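Local coordinates for protein DNA primase (Aquifex aeolicus, PDB 2AU3) that synthesises the short RNA primers on single-stranded DNA from which DNA polymerase starts during replication, at residues 98-101 with 102-105; 112-115 with 116-119. One frame throughout, in Å; residues are numbered along the deposited sequence.

Contact 1: 98-101 with 102-105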
ATOM      1  N   LYS A  98      11.963 -28.913  -8.151  1.00 71.85           N
ATOM      2  CA  LYS A  98      12.695 -27.786  -8.704  1.00 70.64           C
ATOM      3  C   LYS A  98      12.072 -26.444  -8.326  1.00 68.09           C
ATOM      4  O   LYS A  98      12.586 -25.393  -8.714  1.00 68.28           O
ATOM      5  CB  LYS A  98      12.774 -27.895 -10.228  1.00 72.00           C
ATOM      6  CG  LYS A  98      13.971 -28.683 -10.769  1.00 76.04           C
ATOM      7  CD  LYS A  98      14.210 -28.351 -12.250  1.00 82.42           C
ATOM      8  CE  LYS A  98      15.099 -29.388 -12.939  1.00 85.48           C
ATOM      9  NZ  LYS A  98      14.338 -30.249 -13.894  1.00 87.02           N
ATOM     10  N   ILE A  99      10.960 -26.470  -7.590  1.00 64.28           N
ATOM     11  CA  ILE A  99      10.335 -25.223  -7.137  1.00 60.79           C
ATOM     12  C   ILE A  99      11.263 -24.515  -6.166  1.00 57.20           C
ATOM     13  O   ILE A  99      11.555 -25.030  -5.097  1.00 57.30           O
ATOM     14  CB  ILE A  99       8.953 -25.452  -6.454  1.00 61.58           C
ATOM     15  CG1 ILE A  99       8.033 -26.361  -7.286  1.00 62.92           C
ATOM     16  CG2 ILE A  99       8.279 -24.112  -6.158  1.00 61.57           C
ATOM     17  CD1 ILE A  99       7.574 -25.781  -8.589  1.00 66.45           C
ATOM     18  N   SER A 100      11.723 -23.333  -6.539  1.00 42.25           N
ATOM     19  CA  SER A 100      12.651 -22.589  -5.702  1.00 38.06           C
ATOM     20  C   SER A 100      11.998 -22.136  -4.387  1.00 35.81           C
ATOM     21  O   SER A 100      10.793 -21.831  -4.348  1.00 34.69           O
ATOM     22  CB  SER A 100      13.170 -21.376  -6.453  1.00 37.55           C
ATOM     23  OG  SER A 100      12.122 -20.463  -6.678  1.00 35.25           O
ATOM     24  N   LYS A 101      12.801 -22.085  -3.326  1.00 33.41           N
ATOM     25  CA  LYS A 101      12.363 -21.537  -2.042  1.00 32.11           C
ATOM     26  C   LYS A 101      11.813 -20.137  -2.247  1.00 30.89           C
ATOM     27  O   LYS A 101      10.783 -19.759  -1.694  1.00 30.02           O
ATOM     28  CB  LYS A 101      13.529 -21.484  -1.066  1.00 31.96           C
ATOM     29  CG  LYS A 101      13.216 -20.801   0.260  1.00 32.85           C
ATOM     30  CD  LYS A 101      13.734 -21.637   1.429  1.00 35.65           C
ATOM     31  CE  LYS A 101      14.979 -21.037   2.017  1.00 36.02           C
ATOM     32  NZ  LYS A 101      15.847 -22.050   2.719  1.00 35.22           N
ATOM     33  N   ASP A 102      12.542 -19.383  -3.053  1.00 30.00           N
ATOM     34  CA  ASP A 102      12.189 -18.046  -3.460  1.00 29.33           C
ATOM     35  C   ASP A 102      10.716 -17.921  -3.872  1.00 28.47           C
ATOM     36  O   ASP A 102       9.989 -17.091  -3.338  1.00 28.25           O
ATOM     37  CB  ASP A 102      13.119 -17.658  -4.604  1.00 30.44           C
ATOM     38  CG  ASP A 102      12.999 -16.218  -4.987  1.00 30.77           C
ATOM     39  OD1 ASP A 102      12.702 -15.398  -4.103  1.00 31.45           O
ATOM     40  OD2 ASP A 102      13.221 -15.824  -6.151  1.00 33.89           O
ATOM     41  N   GLU A 103      10.296 -18.746  -4.828  1.00 27.05           N
ATOM     42  CA  GLU A 103       8.894 -18.859  -5.227  1.00 27.67           C
ATOM     43  C   GLU A 103       7.968 -19.199  -4.043  1.00 25.51           C
ATOM     44  O   GLU A 103       6.852 -18.674  -3.942  1.00 24.99           O
ATOM     45  CB  GLU A 103       8.757 -19.965  -6.277  1.00 29.02           C
ATOM     46  CG  GLU A 103       7.826 -19.651  -7.432  1.00 35.74           C
ATOM     47  CD  GLU A 103       8.213 -18.391  -8.181  1.00 42.57           C
ATOM     48  OE1 GLU A 103       9.230 -18.416  -8.915  1.00 46.44           O
ATOM     49  OE2 GLU A 103       7.493 -17.381  -8.037  1.00 45.16           O
ATOM     50  N   LYS A 104       8.431 -20.094  -3.168  1.00 22.89           N
ATOM     51  CA  LYS A 104       7.616 -20.554  -2.046  1.00 22.51           C
ATOM     52  C   LYS A 104       7.388 -19.443  -1.040  1.00 21.23           C
ATOM     53  O   LYS A 104       6.335 -19.384  -0.428  1.00 21.29           O
ATOM     54  CB  LYS A 104       8.237 -21.765  -1.345  1.00 22.05           C
ATOM     55  CG  LYS A 104       8.299 -23.055  -2.157  1.00 25.00           C
ATOM     56  CD  LYS A 104       8.981 -24.187  -1.337  1.00 32.35           C
ATOM     57  CE  LYS A 104       9.899 -23.617  -0.208  1.00 35.96           C
ATOM     58  NZ  LYS A 104      10.696 -24.618   0.583  1.00 37.52           N
ATOM     59  N   VAL A 105       8.399 -18.606  -0.837  1.00 20.19           N
ATOM     60  CA  VAL A 105       8.277 -17.433   0.047  1.00 20.07           C
ATOM     61  C   VAL A 105       7.048 -16.577  -0.340  1.00 19.85           C
ATOM     62  O   VAL A 105       6.158 -16.318   0.484  1.00 18.90           O
ATOM     63  CB  VAL A 105       9.611 -16.636   0.073  1.00 20.25           C
ATOM     64  CG1 VAL A 105       9.458 -15.249   0.752  1.00 20.50           C
ATOM     65  CG2 VAL A 105      10.685 -17.452   0.810  1.00 20.32           C
TER

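Contact 2: 112-115 with 116-119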
ATOM      1  N   VAL A 112      -0.579 -16.801   3.894  1.00 15.80           N
ATOM      2  CA  VAL A 112      -0.683 -16.275   5.242  1.00 16.35           C
ATOM      3  C   VAL A 112      -1.616 -15.051   5.229  1.00 16.14           C
ATOM      4  O   VAL A 112      -2.416 -14.864   6.128  1.00 16.84           O
ATOM      5  CB  VAL A 112       0.710 -15.931   5.815  1.00 15.32           C
ATOM      6  CG1 VAL A 112       0.605 -15.079   7.099  1.00 16.07           C
ATOM      7  CG2 VAL A 112       1.493 -17.208   6.107  1.00 14.07           C
ATOM      8  N   CYS A 113      -1.548 -14.265   4.170  1.00 17.30           N
ATOM      9  CA  CYS A 113      -2.507 -13.173   3.963  1.00 17.62           C
ATOM     10  C   CYS A 113      -3.960 -13.682   3.977  1.00 17.47           C
ATOM     11  O   CYS A 113      -4.821 -13.116   4.667  1.00 16.78           O
ATOM     12  CB  CYS A 113      -2.201 -12.448   2.645  1.00 18.22           C
ATOM     13  SG  CYS A 113      -3.252 -10.992   2.335  1.00 21.28           S
ATOM     14  N   ASP A 114      -4.215 -14.792   3.281  1.00 18.07           N
ATOM     15  CA  ASP A 114      -5.560 -15.398   3.215  1.00 18.66           C
ATOM     16  C   ASP A 114      -6.021 -15.892   4.569  1.00 18.77           C
ATOM     17  O   ASP A 114      -7.217 -15.824   4.896  1.00 19.69           O
ATOM     18  CB  ASP A 114      -5.571 -16.585   2.239  1.00 19.93           C
ATOM     19  CG  ASP A 114      -5.214 -16.175   0.801  1.00 24.26           C
ATOM     20  OD1 ASP A 114      -5.492 -15.014   0.389  1.00 27.84           O
ATOM     21  OD2 ASP A 114      -4.629 -16.957   0.020  1.00 28.43           O
ATOM     22  N   PHE A 115      -5.077 -16.413   5.344  1.00 18.45           N
ATOM     23  CA  PHE A 115      -5.347 -16.910   6.691  1.00 18.77           C
ATOM     24  C   PHE A 115      -5.818 -15.770   7.615  1.00 18.00           C
ATOM     25  O   PHE A 115      -6.839 -15.876   8.314  1.00 19.32           O
ATOM     26  CB  PHE A 115      -4.081 -17.582   7.260  1.00 17.45           C
ATOM     27  CG  PHE A 115      -4.128 -17.793   8.741  1.00 18.49           C
ATOM     28  CD1 PHE A 115      -4.989 -18.737   9.293  1.00 19.56           C
ATOM     29  CD2 PHE A 115      -3.343 -17.023   9.588  1.00 20.85           C
ATOM     30  CE1 PHE A 115      -5.064 -18.922  10.679  1.00 20.59           C
ATOM     31  CE2 PHE A 115      -3.401 -17.201  10.970  1.00 19.66           C
ATOM     32  CZ  PHE A 115      -4.264 -18.168  11.512  1.00 18.56           C
ATOM     33  N   TYR A 116      -5.063 -14.679   7.599  1.00 18.48           N
ATOM     34  CA  TYR A 116      -5.402 -13.486   8.370  1.00 17.07           C
ATOM     35  C   TYR A 116      -6.739 -12.855   7.952  1.00 17.20           C
ATOM     36  O   TYR A 116      -7.511 -12.398   8.809  1.00 16.13           O
ATOM     37  CB  TYR A 116      -4.318 -12.454   8.205  1.00 16.80           C
ATOM     38  CG  TYR A 116      -3.019 -12.746   8.901  1.00 16.58           C
ATOM     39  CD1 TYR A 116      -2.975 -13.449  10.110  1.00 17.32           C
ATOM     40  CD2 TYR A 116      -1.822 -12.267   8.379  1.00 15.53           C
ATOM     41  CE1 TYR A 116      -1.735 -13.702  10.756  1.00 17.34           C
ATOM     42  CE2 TYR A 116      -0.596 -12.482   9.041  1.00 15.74           C
ATOM     43  CZ  TYR A 116      -0.572 -13.181  10.218  1.00 17.70           C
ATOM     44  OH  TYR A 116       0.628 -13.372  10.851  1.00 18.30           O
ATOM     45  N   ARG A 117      -6.977 -12.785   6.645  1.00 16.80           N
ATOM     46  CA  ARG A 117      -8.252 -12.289   6.117  1.00 18.40           C
ATOM     47  C   ARG A 117      -9.414 -13.121   6.649  1.00 18.79           C
ATOM     48  O   ARG A 117     -10.385 -12.577   7.147  1.00 18.05           O
ATOM     49  CB  ARG A 117      -8.270 -12.301   4.581  1.00 18.76           C
ATOM     50  CG  ARG A 117      -9.617 -11.935   4.009  1.00 22.35           C
ATOM     51  CD  ARG A 117      -9.818 -12.302   2.524  1.00 26.08           C
ATOM     52  NE  ARG A 117      -8.791 -11.699   1.682  1.00 27.40           N
ATOM     53  CZ  ARG A 117      -7.872 -12.401   1.041  1.00 30.84           C
ATOM     54  NH1 ARG A 117      -7.886 -13.725   1.142  1.00 29.93           N
ATOM     55  NH2 ARG A 117      -6.948 -11.790   0.291  1.00 31.70           N
ATOM     56  N   GLU A 118      -9.301 -14.445   6.553  1.00 20.02           N
ATOM     57  CA  GLU A 118     -10.336 -15.330   7.075  1.00 21.88           C
ATOM     58  C   GLU A 118     -10.509 -15.114   8.567  1.00 20.71           C
ATOM     59  O   GLU A 118     -11.623 -15.187   9.089  1.00 20.82           O
ATOM     60  CB  GLU A 118      -9.949 -16.799   6.850  1.00 23.48           C
ATOM     61  CG  GLU A 118     -11.051 -17.648   6.235  1.00 31.60           C
ATOM     62  CD  GLU A 118     -11.670 -18.623   7.223  1.00 40.60           C
ATOM     63  OE1 GLU A 118     -12.633 -18.207   7.916  1.00 45.48           O
ATOM     64  OE2 GLU A 118     -11.204 -19.803   7.311  1.00 43.57           O
ATOM     65  N   SER A 119      -9.393 -14.905   9.254  1.00 19.87           N
ATOM     66  CA  SER A 119      -9.397 -14.765  10.690  1.00 20.32           C
ATOM     67  C   SER A 119     -10.100 -13.468  11.107  1.00 20.37           C
ATOM     68  O   SER A 119     -10.832 -13.444  12.082  1.00 21.00           O
ATOM     69  CB  SER A 119      -7.975 -14.832  11.213  1.00 20.34           C
ATOM     70  OG  SER A 119      -7.392 -16.112  10.926  1.00 17.75           O
TER

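Contact 1: 98-101 with 102-105
Ser100 is the N-cap of helix 101-122, and it meets the first turn through both its side chain and its backbone. The hydroxyl OG takes the backbone N-H of Glu103 in a nearly straight bond, with Ser100 OG 3.1 Å from Glu103 N and an N-H...O angle of 167°. Its torsion sets this up: OG sits between the backbone N and the carbonyl carbon (chi1 66°), a position that turns it back over the start of the helix. There Ser100 OG also lies 3.4 Å from Glu103 CB. The same residue's backbone carbonyl, Ser100 O, accepts from Lys104 N at 3.2 Å, and Lys101 O from Val105 N at 2.8 Å, the first backbone bonds of the helix. At Ser100, an alanine is likely to leave the N-H of Glu103 without its cap and the first turn more prone to fray.

Just before the cap, Ile99 brings its CG2 methyl against the aliphatic part of Lys104, with Ile99 CG2 4.1 Å from Lys104 CG, and at a similar distance from Glu103 CB; the Ile99 and Glu103 side chains cross at about a right angle. Phe80 of helix 79-90 touches both Ile99 and Lys104, so this apolar patch ties both the incoming loop and the first turn of helix 101-122 to the preceding helix. The acidic ends turn elsewhere: Asp102 forms a salt bridge with Arg223 and Glu103 one with Arg11. Negative charge on the first turn would probably also suit the positive end of the helix dipole. Lys104 bends at chi3 (-23°), which brings its CE back to 3.7 Å from Lys101 CA.

Contact 2: 112-115 with 116-119
The Phe115 ring carries the hydroxyl of Ser119 over one face, with OG 3.6 Å above the ring plane and displaced toward the rim. Obliquely beside it stands the Tyr116 ring, the planes 46° apart and Phe115 CD2 3.6 Å from Tyr116 CD1. Val112 lies alongside the tyrosine, pointing the same way, and its CG1 comes within 3.5 Å of Tyr116 CE2. Phe203 meets the tyrosine ring edge-to-face, and Asp183 bonds its hydroxyl.

The Arg117 guanidinium receives Asp114 at its edge: NH1 donates to OD1 over 2.8 Å in a salt bridge, on the anti side of that oxygen and 31° out of the carboxylate plane. A bend at chi3 (-57°) turns the arginine's end back alongside the aspartate. Lys69 pairs with the other oxygen of Asp114, and Asp144 with Arg117 NH2.

Ser119 grips Phe115 O twice, through N at 2.9 Å and OG at 2.7 Å, from opposite faces of the carbonyl plane. The buried serine hydroxyl is thus satisfied within the helix, while Arg117 and Lys69 probably help to keep the buried Asp114 ionised, against the nearby carboxylate of Asp110.

Overall arrangement
Coming from the N terminus, the chain passes the zinc-binding ribbon and helix 79-90, then a loop that ends at contact 1, where helix 101-122 begins. Contact 2 follows in series on the same helix; the two neither nest nor cross, and each joins consecutive residues without closing a long loop. Their centres are 21 Å apart and their nearest atoms about 7 Å. At the surface, 98-101 with 102-105 ties the helix start to helix 79-90 and helix 164-168. Deeper in, 112-115 with 116-119 packs against helix 151-161 and strands 188-194 and 200-207, with the side chain of Arg117 about 8 Å from the bound zinc ion.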